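Local structure of purine nucleoside phosphorylase YlmD (Geobacillus stearothermophilus, 6T1B) at residues D55-R60 / G96-A101; Q79-D84 / L141-W146; I85-K90 / T163-A168; R190-L195 / G213-D218; R242-S245 / L250-S253. The protein catalyses the phosphorolysis of adenosine, inosine and S-methyl-5'-thioadenosine and also deaminates adenosine, using a catalytic zinc ion. All coordinates share one frame; numbering follows the deposited sequence.

Contact 1: residues D55-R60 / G96-A101; sequences DVVNNR and GAQDFA. With NOS (inosine), chain B.
Arg60 reaches from its helix to the loop 96-101 and is held there by two hydrogen bonds from a single nitrogen. Its chain is extended from CG to NE (chi2 -176°), which carries the guanidinium to the loop. NH2 donates to Ala97 O at 2.8 Å, from above that carbonyl plane, and to Gly96 O at 3.0 Å, here in the carbonyl plane on a lone pair. Neither bond is straight (143° and 132° at the hydrogen), as expected when one nitrogen serves adjacent carbonyls. A water extends the network: it accepts from Arg60 NH1 and donates both to Gly96 O at 2.7 Å and to O6 of inosine at 3.2 Å.

The van der Waals part is thin. Val57 lays CG2 3.9 Å from Gln98 O, its short branched chain suiting the buried helix face. Phe100 turns its ring edge to the purine, CE1 lying 3.4 Å from inosine N1.

Met45 O takes a further bond from Arg60 NH1, which lies 3.3 Å from inosine O6. Fixed by backbone carbonyls, the guanidinium is probably placed to polarise the purine C6-O6 group.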
# COMPACT_ATOMS: atom_id res chain seq x y z
N ASP A 55 -16.90 -2.78 -15.12
CA ASP A 55 -17.18 -2.08 -13.87
C ASP A 55 -15.88 -1.59 -13.24
O ASP A 55 -15.79 -0.45 -12.78
CB ASP A 55 -17.97 -2.95 -12.90
CG ASP A 55 -19.41 -3.24 -13.36
OD1 ASP A 55 -19.97 -4.23 -12.84
OD2 ASP A 55 -19.97 -2.51 -14.21
N VAL A 56 -14.88 -2.47 -13.16
CA VAL A 56 -13.61 -2.10 -12.51
C VAL A 56 -12.95 -0.93 -13.24
O VAL A 56 -12.48 0.03 -12.61
CB VAL A 56 -12.67 -3.31 -12.39
CG1 VAL A 56 -11.36 -2.87 -11.79
CG2 VAL A 56 -13.29 -4.40 -11.55
N VAL A 57 -12.88 -0.99 -14.57
CA VAL A 57 -12.28 0.12 -15.31
C VAL A 57 -13.06 1.41 -15.06
O VAL A 57 -12.47 2.48 -14.89
CB VAL A 57 -12.11 -0.21 -16.80
CG1 VAL A 57 -11.66 1.02 -17.59
CG2 VAL A 57 -11.09 -1.32 -16.93
N ASN A 58 -14.39 1.33 -15.01
CA ASN A 58 -15.18 2.53 -14.73
C ASN A 58 -14.92 3.05 -13.32
O ASN A 58 -14.88 4.27 -13.10
CB ASN A 58 -16.67 2.28 -14.98
CG ASN A 58 -17.00 2.30 -16.45
OD1 ASN A 58 -16.34 2.99 -17.23
ND2 ASN A 58 -18.05 1.58 -16.83
N ASN A 59 -14.71 2.15 -12.35
CA ASN A 59 -14.34 2.56 -11.00
C ASN A 59 -13.01 3.30 -11.01
O ASN A 59 -12.86 4.34 -10.36
CB ASN A 59 -14.25 1.35 -10.07
CG ASN A 59 -15.59 0.68 -9.87
OD1 ASN A 59 -16.64 1.32 -10.00
ND2 ASN A 59 -15.57 -0.59 -9.51
N ARG A 60 -12.04 2.78 -11.77
CA ARG A 60 -10.75 3.44 -11.86
C ARG A 60 -10.89 4.79 -12.55
O ARG A 60 -10.28 5.78 -12.13
CB ARG A 60 -9.77 2.54 -12.60
CG ARG A 60 -9.41 1.28 -11.81
CD ARG A 60 -8.34 0.48 -12.55
NE ARG A 60 -7.83 -0.55 -11.68
CZ ARG A 60 -6.62 -1.08 -11.76
NH1 ARG A 60 -6.24 -2.00 -10.88
NH2 ARG A 60 -5.78 -0.71 -12.74
N GLY A 96 -0.87 -1.94 -16.73
CA GLY A 96 -1.79 -2.48 -15.77
C GLY A 96 -2.95 -1.58 -15.41
O GLY A 96 -3.71 -1.91 -14.50
N ALA A 97 -3.10 -0.45 -16.09
CA ALA A 97 -4.13 0.51 -15.69
C ALA A 97 -5.53 0.05 -16.07
O ALA A 97 -6.48 0.22 -15.30
CB ALA A 97 -3.83 1.87 -16.29
N GLN A 98 -5.67 -0.54 -17.25
CA GLN A 98 -6.94 -1.07 -17.71
C GLN A 98 -6.88 -2.53 -18.08
O GLN A 98 -7.93 -3.13 -18.36
CB GLN A 98 -7.41 -0.28 -18.95
CG GLN A 98 -7.59 1.19 -18.64
CD GLN A 98 -8.08 1.98 -19.82
OE1 GLN A 98 -9.05 1.61 -20.47
NE2 GLN A 98 -7.40 3.09 -20.12
N ASP A 99 -5.70 -3.14 -18.09
CA ASP A 99 -5.53 -4.55 -18.46
C ASP A 99 -4.52 -5.12 -17.49
O ASP A 99 -3.34 -4.73 -17.52
CB ASP A 99 -5.03 -4.69 -19.90
CG ASP A 99 -4.97 -6.15 -20.35
OD1 ASP A 99 -5.05 -6.40 -21.56
OD2 ASP A 99 -4.87 -7.04 -19.48
N PHE A 100 -4.95 -6.04 -16.61
CA PHE A 100 -4.03 -6.57 -15.61
C PHE A 100 -2.81 -7.22 -16.24
O PHE A 100 -1.72 -7.20 -15.65
CB PHE A 100 -4.77 -7.61 -14.76
CG PHE A 100 -3.97 -8.12 -13.61
CD1 PHE A 100 -3.60 -7.27 -12.57
CD2 PHE A 100 -3.58 -9.44 -13.55
CE1 PHE A 100 -2.85 -7.74 -11.50
CE2 PHE A 100 -2.83 -9.91 -12.47
CZ PHE A 100 -2.47 -9.05 -11.45
N ALA A 101 -2.95 -7.79 -17.43
CA ALA A 101 -1.85 -8.50 -18.07
C ALA A 101 -0.68 -7.59 -18.43
O ALA A 101 0.41 -8.10 -18.70
CB ALA A 101 -2.34 -9.25 -19.31
N9 NOS B . -5.37 -8.50 -7.02
C4 NOS B . -4.71 -7.50 -7.63
N3 NOS B . -3.33 -6.97 -7.51
C2 NOS B . -2.92 -5.89 -8.36
N1 NOS B . -3.82 -5.30 -9.31
C6 NOS B . -5.15 -5.76 -9.46
O6 NOS B . -5.85 -5.22 -10.26
C5 NOS B . -5.56 -6.93 -8.54
N7 NOS B . -6.70 -7.53 -8.43
C8 NOS B . -6.61 -8.50 -7.53
C5' NOS B . -3.17 -7.36 -3.51
O5' NOS B . -3.51 -7.06 -2.16
C4' NOS B . -3.72 -8.71 -3.91
O4' NOS B . -4.85 -8.50 -4.78
C1' NOS B . -4.73 -9.28 -5.95
C2' NOS B . -3.24 -9.58 -6.11
O2' NOS B . -3.06 -10.82 -6.79
C3' NOS B . -2.75 -9.63 -4.66
O3' NOS B . -2.88 -10.96 -4.15
O HOH W 1 -4.04 -3.65 -12.43

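Contact 2: residues Q79-D84 / L141-W146; sequences QVHGAD and LAHAGW. With NOS (inosine), chain B.
The catalytic zinc site lies where His81, on the loop after strand 74-75, meets His143 near the end of strand 138-144. The imidazoles form a T-shaped (edge-to-face) pair, centroids 4.5 Å apart and planes at 74°: His143 directs CE1 over the centre of the His81 face, with CE1 3.3 Å from His81 NE2. Both rings bind the zinc ion, and Cys126 completes the protein ligands. With CG of His81 anti to its carbonyl carbon (chi1 -78°), the ring leans across toward Gly145, where a side chain would crowd CD2; glycine therefore fits. Over one face of His143 sits the amide of Gln79, NE2 3.4 Å from CG, while OE1 accepts from Cys122 N and lies 3.2 Å from C2 of inosine. Asp108 OD2 is hydrogen-bonded to His143 ND1 and also to His81 N, so this second-shell carboxylate positions both ligands. The ribose comes close too: O3' lies in the plane of the His81 ring, 2.9 Å from CE1, and O5' is 3.1 Å from His143 NE2. A water donating to Gly82 O and His143 O bridges the backbones. Replacing His81 by alanine removes a zinc ligand and is likely to leave the CE1 edge of His143 without the ring it meets. Two histidines and a cysteine around zinc beside the nucleoside mark the active site of the YfiH/LACC1 family.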
# COMPACT_ATOMS: atom_id res chain seq x y z
N GLN A 79 1.80 -7.61 -8.21
CA GLN A 79 1.57 -7.87 -6.78
C GLN A 79 1.52 -9.37 -6.48
O GLN A 79 0.48 -9.94 -6.15
CB GLN A 79 0.34 -7.13 -6.26
CG GLN A 79 0.49 -5.62 -6.37
CD GLN A 79 -0.69 -4.83 -5.82
OE1 GLN A 79 -1.24 -3.97 -6.49
NE2 GLN A 79 -1.03 -5.08 -4.56
N VAL A 80 2.71 -9.98 -6.53
CA VAL A 80 2.85 -11.41 -6.36
C VAL A 80 3.14 -11.84 -4.93
O VAL A 80 3.43 -13.02 -4.69
CB VAL A 80 3.91 -12.00 -7.32
CG1 VAL A 80 3.49 -11.73 -8.75
CG2 VAL A 80 5.30 -11.45 -7.01
N HIS A 81 3.04 -10.90 -3.98
CA HIS A 81 3.34 -11.17 -2.57
C HIS A 81 4.79 -11.54 -2.34
O HIS A 81 5.13 -12.33 -1.46
CB HIS A 81 2.39 -12.20 -1.96
CG HIS A 81 1.06 -11.64 -1.60
ND1 HIS A 81 0.02 -11.57 -2.50
CD2 HIS A 81 0.62 -11.07 -0.45
CE1 HIS A 81 -1.02 -11.00 -1.91
NE2 HIS A 81 -0.68 -10.69 -0.67
N GLY A 82 5.67 -10.96 -3.15
CA GLY A 82 7.07 -10.98 -2.92
C GLY A 82 7.59 -9.64 -2.41
O GLY A 82 6.83 -8.78 -1.96
N ALA A 83 8.90 -9.47 -2.51
CA ALA A 83 9.55 -8.28 -1.99
C ALA A 83 10.31 -7.51 -3.06
O ALA A 83 11.18 -6.69 -2.73
CB ALA A 83 10.47 -8.64 -0.82
N ASP A 84 9.98 -7.71 -4.33
CA ASP A 84 10.68 -7.02 -5.42
C ASP A 84 9.99 -5.69 -5.73
O ASP A 84 8.80 -5.51 -5.52
CB ASP A 84 10.74 -7.94 -6.64
CG ASP A 84 11.75 -9.06 -6.48
OD1 ASP A 84 12.93 -8.78 -6.11
OD2 ASP A 84 11.39 -10.23 -6.73
N LEU A 141 5.60 3.27 -3.40
CA LEU A 141 4.47 2.59 -2.80
C LEU A 141 4.74 1.10 -2.83
O LEU A 141 5.09 0.54 -3.88
CB LEU A 141 3.19 2.93 -3.59
CG LEU A 141 1.87 2.34 -3.10
CD1 LEU A 141 1.57 2.65 -1.66
CD2 LEU A 141 0.75 2.85 -4.03
N ALA A 142 4.55 0.45 -1.69
CA ALA A 142 4.78 -0.98 -1.56
C ALA A 142 3.60 -1.68 -0.90
O ALA A 142 2.91 -1.09 -0.07
CB ALA A 142 6.06 -1.26 -0.76
N HIS A 143 3.42 -2.94 -1.29
CA HIS A 143 2.37 -3.83 -0.83
C HIS A 143 3.04 -4.88 0.04
O HIS A 143 3.85 -5.68 -0.45
CB HIS A 143 1.73 -4.45 -2.08
CG HIS A 143 0.95 -5.70 -1.84
ND1 HIS A 143 1.40 -6.93 -2.28
CD2 HIS A 143 -0.28 -5.92 -1.31
CE1 HIS A 143 0.50 -7.85 -1.99
NE2 HIS A 143 -0.54 -7.27 -1.41
N ALA A 144 2.71 -4.89 1.34
CA ALA A 144 3.34 -5.80 2.28
C ALA A 144 2.30 -6.58 3.07
O ALA A 144 1.79 -6.12 4.09
CB ALA A 144 4.25 -5.03 3.25
N GLY A 145 2.03 -7.81 2.63
CA GLY A 145 1.42 -8.80 3.49
C GLY A 145 2.50 -9.50 4.27
O GLY A 145 3.66 -9.07 4.32
N TRP A 146 2.14 -10.62 4.90
CA TRP A 146 3.15 -11.28 5.73
C TRP A 146 4.34 -11.74 4.89
O TRP A 146 5.49 -11.68 5.35
CB TRP A 146 2.55 -12.41 6.58
CG TRP A 146 2.27 -13.72 5.89
CD1 TRP A 146 1.08 -14.15 5.40
CD2 TRP A 146 3.20 -14.78 5.67
NE1 TRP A 146 1.21 -15.40 4.86
CE2 TRP A 146 2.50 -15.82 5.03
CE3 TRP A 146 4.55 -14.96 5.97
CZ2 TRP A 146 3.11 -17.01 4.66
CZ3 TRP A 146 5.16 -16.15 5.60
CH2 TRP A 146 4.44 -17.16 4.96
N9 NOS B . -5.37 -8.50 -7.02
C4 NOS B . -4.71 -7.50 -7.63
N3 NOS B . -3.33 -6.97 -7.51
C2 NOS B . -2.92 -5.89 -8.36
N1 NOS B . -3.82 -5.30 -9.31
C6 NOS B . -5.15 -5.76 -9.46
O6 NOS B . -5.85 -5.22 -10.26
C5 NOS B . -5.56 -6.93 -8.54
N7 NOS B . -6.70 -7.53 -8.43
C8 NOS B . -6.61 -8.50 -7.53
C5' NOS B . -3.17 -7.36 -3.51
O5' NOS B . -3.51 -7.06 -2.16
C4' NOS B . -3.72 -8.71 -3.91
O4' NOS B . -4.85 -8.50 -4.78
C1' NOS B . -4.73 -9.28 -5.95
C2' NOS B . -3.24 -9.58 -6.11
O2' NOS B . -3.06 -10.82 -6.79
C3' NOS B . -2.75 -9.63 -4.66
O3' NOS B . -2.88 -10.96 -4.15
O HOH W 2 4.34 -8.30 -0.99

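Contact 3: residues I85-K90 / T163-A168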
# COMPACT_ATOMS: atom_id res chain seq x y z
N ILE A 85 10.80 -4.75 -6.21
CA ILE A 85 10.39 -3.36 -6.42
C ILE A 85 10.98 -2.91 -7.75
O ILE A 85 12.11 -3.27 -8.09
CB ILE A 85 10.94 -2.47 -5.30
CG1 ILE A 85 10.31 -2.81 -3.96
CG2 ILE A 85 10.73 -1.00 -5.63
CD1 ILE A 85 11.01 -2.18 -2.77
N GLN A 86 10.22 -2.11 -8.50
CA GLN A 86 10.66 -1.60 -9.80
C GLN A 86 10.57 -0.08 -9.84
O GLN A 86 9.54 0.49 -9.46
CB GLN A 86 9.76 -2.15 -10.92
CG GLN A 86 10.33 -2.00 -12.31
CD GLN A 86 11.23 -3.17 -12.66
OE1 GLN A 86 10.75 -4.25 -12.99
NE2 GLN A 86 12.53 -2.96 -12.57
N LYS A 87 11.62 0.57 -10.30
CA LYS A 87 11.58 1.98 -10.62
C LYS A 87 10.85 2.15 -11.94
O LYS A 87 11.13 1.44 -12.92
CB LYS A 87 12.99 2.52 -10.77
CG LYS A 87 13.04 3.99 -11.18
CD LYS A 87 14.46 4.49 -11.22
CE LYS A 87 14.55 5.98 -11.57
NZ LYS A 87 15.91 6.53 -11.33
N VAL A 88 9.89 3.08 -11.98
CA VAL A 88 9.14 3.35 -13.20
C VAL A 88 9.20 4.82 -13.58
O VAL A 88 9.53 5.69 -12.77
CB VAL A 88 7.67 2.90 -13.08
CG1 VAL A 88 7.62 1.38 -12.89
CG2 VAL A 88 6.99 3.61 -11.90
N THR A 89 8.89 5.09 -14.85
CA THR A 89 8.95 6.42 -15.43
C THR A 89 7.73 6.65 -16.31
O THR A 89 6.84 5.80 -16.42
CB THR A 89 10.21 6.60 -16.30
OG1 THR A 89 10.09 5.76 -17.46
CG2 THR A 89 11.46 6.25 -15.52
N LYS A 90 7.68 7.81 -16.96
CA LYS A 90 6.55 8.07 -17.86
C LYS A 90 6.44 7.04 -18.96
O LYS A 90 5.33 6.83 -19.48
CB LYS A 90 6.60 9.51 -18.36
CG LYS A 90 6.02 10.48 -17.33
CD LYS A 90 6.37 11.95 -17.57
CE LYS A 90 5.91 12.42 -18.92
NZ LYS A 90 5.72 13.90 -18.93
N THR A 163 21.04 3.28 -2.47
CA THR A 163 22.13 2.78 -3.30
C THR A 163 21.98 3.16 -4.76
O THR A 163 22.99 3.37 -5.44
CB THR A 163 22.25 1.26 -3.18
OG1 THR A 163 21.10 0.61 -3.76
CG2 THR A 163 22.37 0.85 -1.73
N ARG A 164 20.76 3.24 -5.27
CA ARG A 164 20.56 3.60 -6.67
C ARG A 164 20.19 5.05 -6.87
O ARG A 164 20.56 5.62 -7.90
CB ARG A 164 19.51 2.69 -7.30
CG ARG A 164 19.91 1.22 -7.20
CD ARG A 164 19.02 0.34 -8.04
NE ARG A 164 19.39 -1.06 -7.92
CZ ARG A 164 18.73 -2.06 -8.50
NH1 ARG A 164 17.66 -1.80 -9.24
NH2 ARG A 164 19.13 -3.31 -8.33
N GLU A 165 19.48 5.66 -5.92
CA GLU A 165 19.05 7.05 -6.05
C GLU A 165 19.85 8.01 -5.17
O GLU A 165 19.67 9.23 -5.29
CB GLU A 165 17.55 7.18 -5.75
CG GLU A 165 16.68 6.10 -6.41
CD GLU A 165 16.78 6.05 -7.93
OE1 GLU A 165 16.95 7.10 -8.55
OE2 GLU A 165 16.67 4.93 -8.50
N HIS A 166 20.77 7.50 -4.34
CA HIS A 166 21.66 8.33 -3.53
C HIS A 166 20.88 9.24 -2.58
O HIS A 166 21.23 10.41 -2.38
CB HIS A 166 22.64 9.09 -4.43
CG HIS A 166 23.38 8.18 -5.38
ND1 HIS A 166 23.16 8.19 -6.74
CD2 HIS A 166 24.30 7.21 -5.15
CE1 HIS A 166 23.93 7.28 -7.31
NE2 HIS A 166 24.63 6.67 -6.37
N ILE A 167 19.85 8.68 -1.96
CA ILE A 167 19.02 9.37 -0.97
C ILE A 167 19.33 8.76 0.39
O ILE A 167 19.13 7.56 0.59
CB ILE A 167 17.53 9.19 -1.27
CG1 ILE A 167 17.19 9.68 -2.68
CG2 ILE A 167 16.66 9.91 -0.22
CD1 ILE A 167 17.59 11.09 -2.94
N ALA A 168 19.75 9.59 1.34
CA ALA A 168 19.94 9.10 2.70
C ALA A 168 18.60 8.72 3.32
O ALA A 168 17.58 9.36 3.07
CB ALA A 168 20.60 10.17 3.57
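The carboxylate of Glu165 is the flat group that matters here: the ammonium of Lys87 meets its OE1 on the syn side, 22° out of the carboxylate plane. Nearby, the imidazole of His166 has the carbonyl carbon of Arg164 over one face, offset toward the rim. The contact is a surface salt bridge between strand 85-87, an outermost strand of a six-stranded mixed sheet, and the turn that follows helix 153-163. Lys87 NZ stands 3.0 Å from Glu165 OE1, and a second, weak hydrogen bond runs from the same NZ to OE2 at 3.3 Å, so the ammonium faces both oxygens unequally. The two side chains approach from opposite directions. Lys87 is extended throughout, CG anti to the backbone N (chi1 177°), and this full length lets it cross between backbones whose nearest CA atoms, those of Lys87 and Arg164, are 9.9 Å apart. Glu165 is instead bent at chi2 (-59°), which turns its carboxylate toward Lys87. OE2 is also hydrogen-bonded to Tyr111 OH on the adjacent, parallel strand 109-112, while Asp113 gives Lys87 only a long, weak ion pair. Lysine and glutamate suit this surface place, where solvent probably weakens the pairing. The aliphatic part of the lysine joins in as well, its CD lying 3.5 Å from Glu165 OE2.

Contact 4: residues R190-L195 / G213-D218; sequences RVVDSL and GQYALD
With chi1 at -62°, Val192 has CG2 in the crowded position between backbone N and carbonyl carbon and CG1 beside the N, which lays CG2 over the face of the Tyr215 ring and CG1 against its CB-CG root. CG2 makes a CH-pi contact there, 4.0 Å from the centroid, while CG1 touches Tyr215 CG at 3.8 Å. With CG anti to the backbone N (chi1 172°), Leu217 reaches the helix. Leu195 meets it tip to tip, CD1 to CD1 at 3.8 Å, and Val191 CG1 closes on Leu217 CD2 at 3.9 Å. Branched aliphatic chains suit this buried, largely apolar surface; the hydroxyl of Tyr215 is hydrogen-bonded to Asp189 OD1. Within the helix, Ser194 OG donates to Val191 O. Tyr215 and Leu217 point to the helix, whereas Ala216 between them faces away. The axes cross at 57°, 9.3 Å apart: a helix packed on one face of a small three-stranded antiparallel sheet, Trp207 of the next strand continuing the same apolar layer.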
# COMPACT_ATOMS: atom_id res chain seq x y z
N ARG A 190 4.44 -20.63 11.78
CA ARG A 190 5.10 -20.50 10.49
C ARG A 190 5.26 -19.03 10.11
O ARG A 190 6.35 -18.60 9.70
CB ARG A 190 4.28 -21.24 9.43
CG ARG A 190 4.89 -21.27 8.05
CD ARG A 190 4.43 -20.09 7.21
NE ARG A 190 3.03 -20.16 6.80
CZ ARG A 190 2.61 -20.65 5.64
NH1 ARG A 190 1.32 -20.65 5.34
NH2 ARG A 190 3.49 -21.13 4.76
N VAL A 191 4.19 -18.25 10.24
CA VAL A 191 4.26 -16.85 9.85
C VAL A 191 5.21 -16.09 10.76
O VAL A 191 6.12 -15.40 10.28
CB VAL A 191 2.85 -16.22 9.84
CG1 VAL A 191 2.96 -14.71 9.62
CG2 VAL A 191 2.03 -16.84 8.74
N VAL A 192 5.03 -16.19 12.08
CA VAL A 192 5.89 -15.39 12.95
C VAL A 192 7.35 -15.83 12.81
O VAL A 192 8.26 -14.99 12.83
CB VAL A 192 5.39 -15.39 14.41
CG1 VAL A 192 3.99 -14.75 14.48
CG2 VAL A 192 5.38 -16.78 14.99
N ASP A 193 7.59 -17.13 12.62
CA ASP A 193 8.96 -17.61 12.45
C ASP A 193 9.61 -17.01 11.21
O ASP A 193 10.82 -16.74 11.21
CB ASP A 193 8.98 -19.14 12.37
CG ASP A 193 8.73 -19.80 13.71
OD1 ASP A 193 8.88 -19.13 14.74
OD2 ASP A 193 8.38 -21.00 13.72
N SER A 194 8.84 -16.80 10.15
CA SER A 194 9.39 -16.18 8.95
C SER A 194 9.68 -14.70 9.17
O SER A 194 10.53 -14.14 8.46
CB SER A 194 8.43 -16.34 7.78
OG SER A 194 7.34 -15.44 7.89
N LEU A 195 8.99 -14.06 10.11
CA LEU A 195 9.21 -12.66 10.38
C LEU A 195 10.34 -12.41 11.36
O LEU A 195 10.99 -11.36 11.27
CB LEU A 195 7.94 -12.01 10.93
CG LEU A 195 6.74 -12.00 9.99
CD1 LEU A 195 5.49 -11.52 10.70
CD2 LEU A 195 7.01 -11.12 8.77
N GLY A 213 0.29 -21.36 20.04
CA GLY A 213 0.54 -21.46 18.62
C GLY A 213 -0.22 -20.48 17.76
O GLY A 213 -0.14 -20.58 16.53
N GLN A 214 -0.95 -19.54 18.36
CA GLN A 214 -1.72 -18.55 17.63
C GLN A 214 -1.29 -17.16 18.07
O GLN A 214 -1.22 -16.89 19.28
CB GLN A 214 -3.21 -18.73 17.92
CG GLN A 214 -3.78 -20.02 17.38
CD GLN A 214 -3.85 -20.02 15.87
OE1 GLN A 214 -3.00 -20.60 15.18
NE2 GLN A 214 -4.85 -19.34 15.33
N TYR A 215 -1.01 -16.29 17.09
CA TYR A 215 -0.44 -14.98 17.36
C TYR A 215 -1.27 -13.90 16.70
O TYR A 215 -1.54 -13.96 15.49
CB TYR A 215 0.99 -14.91 16.83
CG TYR A 215 1.86 -15.99 17.39
CD1 TYR A 215 1.95 -17.23 16.76
CD2 TYR A 215 2.58 -15.80 18.57
CE1 TYR A 215 2.73 -18.23 17.28
CE2 TYR A 215 3.37 -16.80 19.08
CZ TYR A 215 3.44 -18.02 18.44
OH TYR A 215 4.22 -19.02 18.96
N ALA A 216 -1.67 -12.91 17.50
CA ALA A 216 -2.22 -11.68 16.96
C ALA A 216 -1.08 -10.84 16.40
O ALA A 216 -0.19 -10.41 17.16
CB ALA A 216 -2.93 -10.92 18.07
N LEU A 217 -1.09 -10.62 15.10
CA LEU A 217 0.05 -10.04 14.40
C LEU A 217 -0.26 -8.62 13.95
O LEU A 217 -1.32 -8.37 13.38
CB LEU A 217 0.40 -10.90 13.19
CG LEU A 217 1.45 -10.37 12.22
CD1 LEU A 217 2.76 -10.15 12.92
CD2 LEU A 217 1.62 -11.33 11.09
N ASP A 218 0.69 -7.71 14.19
CA ASP A 218 0.57 -6.30 13.82
C ASP A 218 1.57 -6.05 12.67
O ASP A 218 2.74 -5.71 12.91
CB ASP A 218 0.87 -5.41 15.01
CG ASP A 218 0.61 -3.94 14.72
OD1 ASP A 218 0.55 -3.16 15.70
OD2 ASP A 218 0.45 -3.58 13.53

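Contact 5: residues R242-S245 / L250-S253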
# COMPACT_ATOMS: atom_id res chain seq x y z
N ARG A 242 -6.27 2.85 11.37
CA ARG A 242 -7.47 2.25 10.81
C ARG A 242 -7.22 0.79 10.47
O ARG A 242 -6.22 0.44 9.82
CB ARG A 242 -7.87 3.00 9.54
CG ARG A 242 -8.26 4.44 9.77
CD ARG A 242 -8.55 5.08 8.44
NE ARG A 242 -8.93 6.48 8.53
CZ ARG A 242 -10.18 6.92 8.70
NH1 ARG A 242 -11.18 6.06 8.83
NH2 ARG A 242 -10.41 8.22 8.76
N CYS A 243 -8.17 -0.07 10.88
CA CYS A 243 -8.15 -1.50 10.56
C CYS A 243 -9.18 -1.76 9.46
O CYS A 243 -10.35 -1.43 9.62
CB CYS A 243 -8.55 -2.33 11.79
SG CYS A 243 -8.68 -4.10 11.47
N THR A 244 -8.72 -2.41 8.37
CA THR A 244 -9.59 -2.73 7.25
C THR A 244 -10.67 -3.73 7.63
O THR A 244 -11.79 -3.65 7.12
CB THR A 244 -8.77 -3.29 6.08
OG1 THR A 244 -7.86 -4.30 6.55
CG2 THR A 244 -7.95 -2.22 5.46
N SER A 245 -10.33 -4.70 8.49
CA SER A 245 -11.34 -5.65 8.92
C SER A 245 -12.38 -4.98 9.81
O SER A 245 -13.57 -5.24 9.65
CB SER A 245 -10.72 -6.88 9.60
OG SER A 245 -11.71 -7.65 10.26
N LEU A 250 -16.12 1.17 5.55
CA LEU A 250 -15.22 1.87 4.66
C LEU A 250 -14.48 0.93 3.74
O LEU A 250 -14.15 1.33 2.62
CB LEU A 250 -14.15 2.66 5.44
CG LEU A 250 -14.54 3.99 6.06
CD1 LEU A 250 -13.30 4.63 6.68
CD2 LEU A 250 -15.17 4.89 5.02
N PHE A 251 -14.17 -0.31 4.17
CA PHE A 251 -13.17 -1.11 3.50
C PHE A 251 -13.58 -2.53 3.14
O PHE A 251 -14.32 -3.18 3.89
CB PHE A 251 -11.90 -1.23 4.36
CG PHE A 251 -11.28 0.09 4.72
CD1 PHE A 251 -11.13 0.45 6.04
CD2 PHE A 251 -10.81 0.94 3.74
CE1 PHE A 251 -10.52 1.65 6.40
CE2 PHE A 251 -10.20 2.13 4.07
CZ PHE A 251 -10.07 2.48 5.42
N PHE A 252 -13.10 -2.98 1.97
CA PHE A 252 -13.04 -4.40 1.67
C PHE A 252 -11.99 -5.03 2.59
O PHE A 252 -10.98 -4.41 2.91
CB PHE A 252 -12.58 -4.64 0.24
CG PHE A 252 -13.43 -3.97 -0.80
CD1 PHE A 252 -12.89 -2.95 -1.61
CD2 PHE A 252 -14.74 -4.34 -1.03
CE1 PHE A 252 -13.68 -2.33 -2.58
CE2 PHE A 252 -15.51 -3.72 -1.99
CZ PHE A 252 -14.95 -2.73 -2.78
N SER A 253 -12.21 -6.29 2.96
CA SER A 253 -11.26 -7.02 3.78
C SER A 253 -11.24 -8.47 3.33
O SER A 253 -12.24 -9.17 3.47
CB SER A 253 -11.65 -6.94 5.27
OG SER A 253 -10.87 -7.83 6.05
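Thr244 and Phe251 make the close-packed half of this contact. At chi1 48° the threonine holds CG2 anti to its carbonyl carbon, which sets the methyl over one face of the ring, 4.1 Å from Phe251 CG. The CB of Leu250 sits over the centre of the opposite face, so the phenyl is held flat between them. The backbone presses in too, with Thr244 CA 3.7 Å from Phe251 CD1. Beside this, Ser253 OG lies 3.6 Å from Ser245 CA, and both Ser253 OG and Thr244 OG1 are hydrogen-bonded to Asp125 OD2; small hydroxyl residues fit here because one carboxylate serves two of them. Phe252 O is buried without a polar partner. Cutting Phe251 back to alanine would probably open a gap between Thr244 CG2 and Leu250 CB and uncover Arg242 CD.

Arg242 and Leu250 are partly exposed. Arg242 passes the ring edge loosely, its CD 4.3 Å from Phe251 CZ, though NH1 comes to 3.3 Å from Leu250 CD1; NH2 is hydrogen-bonded to Phe6 O and NH1 forms a salt bridge with Glu247.

Cys243 turns away to bind the second, probably structural zinc with Cys183, Cys184 and Cys246. The whole loop lies between strands 237-239 and 264-269, Phe251 packing on Met264 of the latter and on Leu14 of strand 13-16.

From the N terminus, helix 53-67 opens contact 1, and the chain passes through 79-84 and 85-90 before 96-101 closes it. Contact 2 closes next at 141-146 and contact 3 last at 163-168, so these three loops all cross one another. Contacts 1 and 2 both line the inosine pocket without touching each other; the first segments of contacts 2 and 3 adjoin in sequence, and both contacts reach the same six-stranded sheet. Contacts 4 and 5 follow in series, each closing a short loop, of 17 and 4 residues. Trp146 of contact 2 packs on helix 189-195 of contact 4, joining the end of the active-site strand to the helix that covers the three-stranded sheet, whereas contact 5 ties the second zinc loop to strand 264-269.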